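Local coordinates for protein aeromonas extracellular serine protease (Aeromonas sobria, PDB 3WQB) that cleaves peptide bonds after paired basic residues, one of them lysine, as a secreted calcium-binding serine protease of the furin subfamily that attacks host plasma proteins, at residues 26-38 with 122-135. The protein carries 1 engineered substitution. Residues are numbered along the deposited sequence; the frame is centred on the assembly and turned at random.
Sequences PGANPLQDQQWYL and IIAAVDNAIGTKGI. With CA (calcium ion), chain C.
Leu31 N, inside the type I turn Asn29 to Gln32, donates to Gly131 O (2.9 Å), and the CA atoms come nearest at Asn29 and Ala129, 4.7 Å apart. Asn29 sends its amide across: OD1 binds the calcium ion at 2.4 Å and also accepts from Asn128 N in an almost straight bond (175°). Val126 O, Asn128 OD1, Ile130 O and Thr132 O bind the same ion, and Asp87 completes the site with both carboxylate oxygens. Asn29 ND2 spends its hydrogens on Asp127 OD1 (2.8 Å) and Gln32 OE1, both close to its amide plane, which fixes the rotation of the amide. Lys133, fully extended (chi1 -169°), passes Asn29 at about a right angle and delivers NZ to Pro26 O (2.9 Å); Gln32 NE2 reaches that oxygen from the opposite face. The Gln35 amide grips the Lys133 backbone twice, OE1 accepting from Lys133 N (2.8 Å) and NE2 donating to Lys133 O (2.8 Å). Leu38 CD2 packs on Ile135 CG1 at 3.7 Å. This is the subtilase calcium loop following helix 115-124, which begins at the predicted charge-relay His115: with five of seven ligand atoms from these segments, calcium binding joins 26-38 to 122-135.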
loop_
_atom_site.group_PDB
_atom_site.type_symbol
_atom_site.label_atom_id
_atom_site.label_comp_id
_atom_site.label_asym_id
_atom_site.label_seq_id
_atom_site.Cartn_x
_atom_site.Cartn_y
_atom_site.Cartn_z
ATOM N N PRO A 26 17.247 -24.461 8.094
ATOM C CA PRO A 26 17.731 -24.740 9.443
ATOM C C PRO A 26 16.741 -24.244 10.502
ATOM O O PRO A 26 15.887 -23.374 10.228
ATOM C CB PRO A 26 19.033 -23.927 9.529
ATOM C CG PRO A 26 19.440 -23.682 8.109
ATOM C CD PRO A 26 18.133 -23.522 7.378
ATOM N N GLY A 27 16.834 -24.808 11.700
ATOM C CA GLY A 27 16.106 -24.275 12.840
ATOM C C GLY A 27 15.288 -25.300 13.588
ATOM O O GLY A 27 14.899 -26.338 13.043
ATOM N N ALA A 28 14.998 -24.963 14.840
ATOM C CA ALA A 28 14.296 -25.839 15.765
ATOM C C ALA A 28 12.999 -25.209 16.249
ATOM O O ALA A 28 12.487 -25.563 17.303
ATOM C CB ALA A 28 15.198 -26.191 16.951
ATOM N N ASN A 29 12.467 -24.264 15.477
ATOM C CA ASN A 29 11.174 -23.667 15.797
ATOM C C ASN A 29 10.080 -24.658 15.430
ATOM O O ASN A 29 9.967 -25.046 14.271
ATOM C CB ASN A 29 10.998 -22.355 15.033
ATOM C CG ASN A 29 12.152 -21.404 15.254
ATOM O OD1 ASN A 29 12.155 -20.638 16.216
ATOM N ND2 ASN A 29 13.147 -21.448 14.363
ATOM N N PRO A 30 9.282 -25.100 16.418
ATOM C CA PRO A 30 8.355 -26.201 16.146
ATOM C C PRO A 30 7.319 -25.955 15.049
ATOM O O PRO A 30 6.838 -26.907 14.447
ATOM C CB PRO A 30 7.687 -26.449 17.507
ATOM C CG PRO A 30 8.714 -25.985 18.497
ATOM C CD PRO A 30 9.310 -24.756 17.848
ATOM N N LEU A 31 6.997 -24.693 14.767
ATOM C CA LEU A 31 5.977 -24.397 13.762
ATOM C C LEU A 31 6.536 -24.024 12.392
ATOM O O LEU A 31 5.764 -23.759 11.457
ATOM C CB LEU A 31 5.030 -23.292 14.250
ATOM C CG LEU A 31 4.348 -23.505 15.601
ATOM C CD1 LEU A 31 3.553 -22.257 15.942
ATOM C CD2 LEU A 31 3.443 -24.728 15.585
ATOM N N GLN A 32 7.859 -24.003 12.245
ATOM C CA GLN A 32 8.434 -23.480 10.997
ATOM C C GLN A 32 8.095 -24.304 9.761
ATOM O O GLN A 32 8.026 -23.765 8.658
ATOM C CB GLN A 32 9.938 -23.227 11.115
ATOM C CG GLN A 32 10.829 -24.462 11.161
ATOM C CD GLN A 32 12.280 -24.072 11.295
ATOM O OE1 GLN A 32 12.675 -23.457 12.283
ATOM N NE2 GLN A 32 13.082 -24.406 10.289
ATOM N N ASP A 33 7.868 -25.599 9.937
ATOM C CA ASP A 33 7.481 -26.434 8.802
ATOM C C ASP A 33 6.053 -26.183 8.329
ATOM O O ASP A 33 5.656 -26.691 7.286
ATOM C CB ASP A 33 7.736 -27.923 9.081
ATOM C CG ASP A 33 9.216 -28.259 9.125
ATOM O OD1 ASP A 33 9.989 -27.693 8.317
ATOM O OD2 ASP A 33 9.608 -29.092 9.969
ATOM N N GLN A 34 5.297 -25.389 9.092
ATOM C CA GLN A 34 3.965 -24.965 8.667
ATOM C C GLN A 34 3.910 -23.511 8.192
ATOM O O GLN A 34 2.833 -22.989 7.882
ATOM C CB GLN A 34 2.921 -25.279 9.745
ATOM C CG GLN A 34 2.609 -26.771 9.829
ATOM C CD GLN A 34 1.681 -27.251 8.736
ATOM O OE1 GLN A 34 1.723 -26.767 7.604
ATOM N NE2 GLN A 34 0.819 -28.197 9.073
ATOM N N GLN A 35 5.078 -22.873 8.129
ATOM C CA GLN A 35 5.217 -21.545 7.515
ATOM C C GLN A 35 5.553 -21.752 6.031
ATOM O O GLN A 35 6.718 -21.719 5.628
ATOM C CB GLN A 35 6.313 -20.743 8.212
ATOM C CG GLN A 35 6.026 -20.419 9.672
ATOM C CD GLN A 35 7.211 -19.753 10.336
ATOM O OE1 GLN A 35 7.958 -20.392 11.079
ATOM N NE2 GLN A 35 7.409 -18.470 10.050
ATOM N N TRP A 36 4.522 -21.986 5.226
ATOM C CA TRP A 36 4.726 -22.289 3.807
ATOM C C TRP A 36 5.372 -21.123 3.085
ATOM O O TRP A 36 5.956 -21.307 2.026
ATOM C CB TRP A 36 3.396 -22.660 3.118
ATOM C CG TRP A 36 2.400 -21.527 3.146
ATOM C CD1 TRP A 36 1.473 -21.284 4.116
ATOM C CD2 TRP A 36 2.274 -20.459 2.194
ATOM N NE1 TRP A 36 0.763 -20.141 3.823
ATOM C CE2 TRP A 36 1.237 -19.613 2.651
ATOM C CE3 TRP A 36 2.927 -20.142 0.992
ATOM C CZ2 TRP A 36 0.844 -18.461 1.955
ATOM C CZ3 TRP A 36 2.530 -19.002 0.296
ATOM C CH2 TRP A 36 1.486 -18.179 0.778
ATOM N N TYR A 37 5.236 -19.926 3.640
ATOM C CA TYR A 37 5.812 -18.754 3.013
ATOM C C TYR A 37 7.336 -18.735 3.079
ATOM O O TYR A 37 7.990 -18.155 2.206
ATOM C CB TYR A 37 5.196 -17.466 3.572
ATOM C CG TYR A 37 5.260 -17.278 5.071
ATOM C CD1 TYR A 37 4.252 -17.784 5.903
ATOM C CD2 TYR A 37 6.277 -16.530 5.652
ATOM C CE1 TYR A 37 4.278 -17.557 7.284
ATOM C CE2 TYR A 37 6.315 -16.309 7.027
ATOM C CZ TYR A 37 5.314 -16.833 7.835
ATOM O OH TYR A 37 5.338 -16.602 9.188
ATOM N N LEU A 38 7.902 -19.388 4.092
ATOM C CA LEU A 38 9.354 -19.568 4.150
ATOM C C LEU A 38 9.795 -20.610 3.125
ATOM O O LEU A 38 10.768 -20.407 2.400
ATOM C CB LEU A 38 9.803 -20.028 5.539
ATOM C CG LEU A 38 9.517 -19.141 6.752
ATOM C CD1 LEU A 38 10.067 -19.810 7.995
ATOM C CD2 LEU A 38 10.126 -17.756 6.556
ATOM N N ILE A 122 6.013 -12.392 11.200
ATOM C CA ILE A 122 6.372 -12.739 9.833
ATOM C C ILE A 122 7.779 -12.205 9.533
ATOM O O ILE A 122 8.605 -12.900 8.931
ATOM C CB ILE A 122 5.325 -12.216 8.838
ATOM C CG1 ILE A 122 4.014 -12.992 9.012
ATOM C CG2 ILE A 122 5.843 -12.290 7.395
ATOM C CD1 ILE A 122 2.826 -12.320 8.354
ATOM N N ILE A 123 8.050 -10.978 9.962
ATOM C CA ILE A 123 9.363 -10.384 9.734
ATOM C C ILE A 123 10.460 -11.026 10.560
ATOM O O ILE A 123 11.497 -11.418 10.020
ATOM C CB ILE A 123 9.369 -8.871 10.018
ATOM C CG1 ILE A 123 8.261 -8.158 9.242
ATOM C CG2 ILE A 123 10.725 -8.266 9.666
ATOM C CD1 ILE A 123 8.134 -6.697 9.561
ATOM N N ALA A 124 10.235 -11.136 11.868
ATOM C CA ALA A 124 11.351 -11.319 12.785
ATOM C C ALA A 124 11.045 -12.154 14.033
ATOM O O ALA A 124 11.630 -11.923 15.093
ATOM C CB ALA A 124 11.926 -9.955 13.173
ATOM N N ALA A 125 10.165 -13.147 13.919
ATOM C CA ALA A 125 10.031 -14.103 15.024
ATOM C C ALA A 125 11.412 -14.698 15.308
ATOM O O ALA A 125 12.177 -15.011 14.388
ATOM C CB ALA A 125 9.006 -15.187 14.708
ATOM N N VAL A 126 11.717 -14.845 16.588
ATOM C CA VAL A 126 13.051 -15.253 17.019
ATOM C C VAL A 126 13.359 -16.694 16.600
ATOM O O VAL A 126 12.486 -17.571 16.635
ATOM C CB VAL A 126 13.198 -15.063 18.556
ATOM C CG1 VAL A 126 14.552 -15.544 19.065
ATOM C CG2 VAL A 126 13.001 -13.601 18.894
ATOM N N ASP A 127 14.592 -16.921 16.158
ATOM C CA ASP A 127 15.054 -18.257 15.818
ATOM C C ASP A 127 15.528 -18.966 17.088
ATOM O O ASP A 127 16.603 -18.685 17.612
ATOM C CB ASP A 127 16.192 -18.162 14.806
ATOM C CG ASP A 127 16.572 -19.502 14.220
ATOM O OD1 ASP A 127 15.766 -20.448 14.297
ATOM O OD2 ASP A 127 17.683 -19.591 13.652
ATOM N N ASN A 128 14.687 -19.858 17.591
ATOM C CA ASN A 128 14.936 -20.515 18.874
ATOM C C ASN A 128 14.231 -21.877 18.874
ATOM O O ASN A 128 14.140 -22.525 17.825
ATOM C CB ASN A 128 14.489 -19.605 20.031
ATOM C CG ASN A 128 13.059 -19.119 19.868
ATOM O OD1 ASN A 128 12.287 -19.684 19.089
ATOM N ND2 ASN A 128 12.697 -18.065 20.599
ATOM N N ALA A 129 13.740 -22.319 20.032
ATOM C CA ALA A 129 13.082 -23.627 20.116
ATOM C C ALA A 129 11.571 -23.532 20.344
ATOM O O ALA A 129 10.913 -24.530 20.680
ATOM C CB ALA A 129 13.737 -24.491 21.196
ATOM N N ILE A 130 11.023 -22.331 20.155
ATOM C CA ILE A 130 9.583 -22.105 20.302
ATOM C C ILE A 130 8.983 -21.462 19.058
ATOM O O ILE A 130 9.689 -20.816 18.285
ATOM C CB ILE A 130 9.231 -21.263 21.561
ATOM C CG1 ILE A 130 9.867 -19.870 21.492
ATOM C CG2 ILE A 130 9.655 -22.002 22.839
ATOM C CD1 ILE A 130 9.315 -18.880 22.519
ATOM N N GLY A 131 7.689 -21.667 18.858
ATOM C CA GLY A 131 6.948 -20.911 17.858
ATOM C C GLY A 131 7.456 -21.028 16.442
ATOM O O GLY A 131 7.751 -22.125 15.959
ATOM N N THR A 132 7.559 -19.872 15.798
ATOM C CA THR A 132 7.875 -19.772 14.377
ATOM C C THR A 132 9.288 -19.230 14.171
ATOM O O THR A 132 9.994 -18.880 15.129
ATOM C CB THR A 132 6.888 -18.818 13.682
ATOM O OG1 THR A 132 6.869 -17.572 14.388
ATOM C CG2 THR A 132 5.471 -19.420 13.629
ATOM N N LYS A 133 9.693 -19.164 12.904
ATOM C CA LYS A 133 10.958 -18.554 12.521
ATOM C C LYS A 133 10.653 -17.362 11.625
ATOM O O LYS A 133 9.969 -17.500 10.618
ATOM C CB LYS A 133 11.835 -19.564 11.772
ATOM C CG LYS A 133 13.283 -19.108 11.558
ATOM C CD LYS A 133 14.045 -20.089 10.665
ATOM C CE LYS A 133 15.530 -19.769 10.625
ATOM N NZ LYS A 133 16.270 -20.600 9.615
ATOM N N GLY A 134 11.162 -16.189 11.984
ATOM C CA GLY A 134 10.993 -15.028 11.115
ATOM C C GLY A 134 11.682 -15.199 9.771
ATOM O O GLY A 134 12.620 -15.999 9.625
ATOM N N ILE A 135 11.217 -14.446 8.778
ATOM C CA ILE A 135 11.924 -14.360 7.506
ATOM C C ILE A 135 13.347 -13.837 7.737
ATOM O O ILE A 135 14.308 -14.341 7.147
ATOM C CB ILE A 135 11.170 -13.419 6.568
ATOM C CG1 ILE A 135 9.876 -14.068 6.102
ATOM C CG2 ILE A 135 12.010 -13.020 5.355
ATOM C CD1 ILE A 135 8.897 -13.058 5.514
HETATM CA CA CA C . 10.817 -18.993 17.328
HETATM O O HOH W 1 16.124 -22.554 15.919
HETATM O O HOH W 2 6.422 -15.996 12.201
#